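Local atomic coordinates of dual specificity protein phosphatase 18 (Homo sapiens, PDB entry 2ESB), a protein that removes phosphate from tyrosine and, less readily, threonine of MAP kinase peptides, as a small dual-specificity member of the protein-tyrosine phosphatase family. Residues A[53-58]-A[108-113]. Residues are numbered along the deposited sequence; the frame is centred on the assembly and turned at random.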
ATOM      1  N   SER A  53       9.671   2.195  -2.923  1.00 15.93           N
ATOM      2  CA  SER A  53      10.460   1.689  -4.047  1.00 16.93           C
ATOM      3  C   SER A  53      11.929   1.999  -3.832  1.00 19.95           C
ATOM      4  O   SER A  53      12.290   2.863  -3.037  1.00 14.93           O
ATOM      5  CB  SER A  53      10.044   2.362  -5.351  1.00 14.65           C
ATOM      6  OG  SER A  53      10.671   3.635  -5.442  1.00 13.96           O
ATOM      7  N   VAL A  54      12.772   1.298  -4.572  1.00 13.69           N
ATOM      8  CA  VAL A  54      14.196   1.523  -4.500  1.00 20.43           C
ATOM      9  C   VAL A  54      14.552   2.535  -5.580  1.00 16.53           C
ATOM     10  O   VAL A  54      15.359   3.436  -5.368  1.00 17.38           O
ATOM     11  CB  VAL A  54      14.982   0.225  -4.816  1.00 23.78           C
ATOM     12  CG1 VAL A  54      16.473   0.505  -4.828  1.00 29.79           C
ATOM     13  CG2 VAL A  54      14.661  -0.839  -3.785  1.00 35.36           C
ATOM     14  N   GLU A  55      13.891   2.394  -6.721  1.00 21.11           N
ATOM     15  CA  GLU A  55      14.201   3.175  -7.910  1.00 18.15           C
ATOM     16  C   GLU A  55      13.527   4.510  -8.223  1.00 19.69           C
ATOM     17  O   GLU A  55      14.078   5.298  -8.987  1.00 19.28           O
ATOM     18  CB  GLU A  55      14.054   2.254  -9.131  1.00 20.02           C
ATOM     19  CG  GLU A  55      12.613   2.065  -9.635  1.00 13.61           C
ATOM     20  CD  GLU A  55      11.809   1.030  -8.850  1.00 23.42           C
ATOM     21  OE1 GLU A  55      12.241   0.605  -7.756  1.00 16.89           O
ATOM     22  OE2 GLU A  55      10.731   0.638  -9.341  1.00 22.38           O
ATOM     23  N   VAL A  56      12.353   4.778  -7.664  1.00  9.28           N
ATOM     24  CA  VAL A  56      11.667   6.034  -7.956  1.00 10.70           C
ATOM     25  C   VAL A  56      12.220   7.203  -7.150  1.00 16.57           C
ATOM     26  O   VAL A  56      12.383   7.117  -5.930  1.00 12.79           O
ATOM     27  CB  VAL A  56      10.143   5.908  -7.685  1.00 15.16           C
ATOM     28  CG1 VAL A  56       9.420   7.193  -8.095  1.00 13.84           C
ATOM     29  CG2 VAL A  56       9.585   4.706  -8.443  1.00 19.05           C
ATOM     30  N   VAL A  57      12.515   8.298  -7.842  1.00 12.59           N
ATOM     31  CA  VAL A  57      13.029   9.494  -7.187  1.00 10.19           C
ATOM     32  C   VAL A  57      11.899  10.513  -7.002  1.00 19.83           C
ATOM     33  O   VAL A  57      11.131  10.767  -7.930  1.00 11.16           O
ATOM     34  CB  VAL A  57      14.140  10.150  -8.028  1.00 11.47           C
ATOM     35  CG1 VAL A  57      14.440  11.558  -7.478  1.00 14.29           C
ATOM     36  CG2 VAL A  57      15.387   9.261  -8.023  1.00 13.00           C
ATOM     37  N   ASN A  58      11.789  11.082  -5.805  1.00 14.80           N
ATOM     38  CA  ASN A  58      10.770  12.100  -5.535  1.00 16.16           C
ATOM     39  C   ASN A  58      11.320  13.515  -5.715  1.00 17.33           C
ATOM     40  O   ASN A  58      12.477  13.786  -5.376  1.00 15.33           O
ATOM     41  CB  ASN A  58      10.280  12.034  -4.077  1.00 14.06           C
ATOM     42  CG  ASN A  58       9.344  10.881  -3.814  1.00 18.08           C
ATOM     43  OD1 ASN A  58       9.647   9.996  -3.024  1.00 15.59           O
ATOM     44  ND2 ASN A  58       8.187  10.895  -4.475  1.00 15.76           N
ATOM     45  N   VAL A 108       0.853  -0.473  -8.235  1.00 14.42           N
ATOM     46  CA  VAL A 108       0.207  -1.766  -8.412  1.00 14.28           C
ATOM     47  C   VAL A 108       0.531  -2.811  -7.361  1.00 13.41           C
ATOM     48  O   VAL A 108      -0.371  -3.429  -6.800  1.00 12.81           O
ATOM     49  CB  VAL A 108       0.570  -2.365  -9.804  1.00 13.44           C
ATOM     50  CG1 VAL A 108       0.204  -3.855  -9.862  1.00 19.81           C
ATOM     51  CG2 VAL A 108      -0.168  -1.590 -10.904  1.00 10.51           C
ATOM     52  N   SER A 109       1.814  -3.008  -7.088  1.00 13.40           N
ATOM     53  CA  SER A 109       2.232  -4.042  -6.144  1.00 14.42           C
ATOM     54  C   SER A 109       2.731  -3.602  -4.763  1.00 12.85           C
ATOM     55  O   SER A 109       2.117  -3.922  -3.737  1.00 14.20           O
ATOM     56  CB  SER A 109       3.313  -4.908  -6.807  1.00 16.42           C
ATOM     57  OG  SER A 109       3.652  -6.006  -5.977  1.00 20.01           O
ATOM     58  N   ARG A 110       3.852  -2.890  -4.740  1.00 12.62           N
ATOM     59  CA  ARG A 110       4.462  -2.435  -3.490  1.00 14.58           C
ATOM     60  C   ARG A 110       3.614  -1.515  -2.604  1.00 16.13           C
ATOM     61  O   ARG A 110       3.371  -1.831  -1.427  1.00 12.16           O
ATOM     62  CB  ARG A 110       5.810  -1.772  -3.801  1.00 13.71           C
ATOM     63  CG  ARG A 110       6.879  -2.784  -4.224  1.00 10.70           C
ATOM     64  CD  ARG A 110       8.137  -2.104  -4.744  1.00 13.32           C
ATOM     65  NE  ARG A 110       7.928  -1.526  -6.073  1.00 12.39           N
ATOM     66  CZ  ARG A 110       8.901  -1.015  -6.821  1.00 10.85           C
ATOM     67  NH1 ARG A 110      10.148  -1.008  -6.376  1.00 14.43           N
ATOM     68  NH2 ARG A 110       8.632  -0.527  -8.022  1.00 12.51           N
ATOM     69  N   SER A 111       3.164  -0.380  -3.134  1.00 13.39           N
ATOM     70  CA  SER A 111       2.353   0.516  -2.307  1.00 13.34           C
ATOM     71  C   SER A 111       1.023  -0.152  -1.930  1.00 13.36           C
ATOM     72  O   SER A 111       0.520   0.022  -0.816  1.00 16.70           O
ATOM     73  CB  SER A 111       2.109   1.860  -3.031  1.00 14.97           C
ATOM     74  OG  SER A 111       1.528   1.683  -4.320  1.00 16.60           O
ATOM     75  N   ALA A 112       0.466  -0.938  -2.844  1.00 12.92           N
ATOM     76  CA  ALA A 112      -0.804  -1.607  -2.576  1.00 17.51           C
ATOM     77  C   ALA A 112      -0.708  -2.549  -1.378  1.00 12.37           C
ATOM     78  O   ALA A 112      -1.620  -2.610  -0.555  1.00 11.48           O
ATOM     79  CB  ALA A 112      -1.271  -2.374  -3.812  1.00 15.32           C
ATOM     80  N   ALA A 113       0.398  -3.274  -1.276  1.00 13.91           N
ATOM     81  CA  ALA A 113       0.588  -4.207  -0.168  1.00 16.74           C
ATOM     82  C   ALA A 113       0.629  -3.484   1.173  1.00 13.05           C
ATOM     83  O   ALA A 113       0.051  -3.957   2.160  1.00 14.44           O
ATOM     84  CB  ALA A 113       1.875  -5.011  -0.369  1.00 13.66           C
TER
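With CG of Arg110 set opposite its own carbonyl carbon (chi1 -72°) and the chain kinked once at chi3, the guanidinium reaches from the start of helix 110-122 to the loop 53-58, while Glu55 bends at chi2 (-81°) to present its carboxylate. The two flat groups meet end-on and nearly coplanar. Arg110 NH2 gives a nearly straight bond of 2.7 Å to Glu55 OE2, and Arg110 NH1 gives one of 3.0 Å to the syn lone pair of Glu55 OE1. One face of the guanidinium is covered near its rim by Ser53, whose CB lies 3.5 Å from Arg110 NH1. The loop is braced from within by Ser53 OG, which accepts from Val56 N at 3.0 Å in an ST motif; a bond to Asn51 OD1 ties the same hydroxyl back to the end of strand 48-51. A weak bond from Val54 N gives Glu55 OE1 a second donor beside Arg110 NH1. Val71 O takes another bond from Arg110 NH1, and Arg110 NE pairs with a sulfonate oxygen of a bound buffer molecule. The Arg110 side chain also lies about 4 Å from that of Cys104, the predicted phosphocysteine nucleophile. Arg110 is the arginine of the CX5R phosphate-binding loop, and the sulfonate probably sits where substrate phosphate would. The two-pronged salt bridge, together with Val71 O, should hold the guanidinium against rotation and so keep NE turned toward the anion.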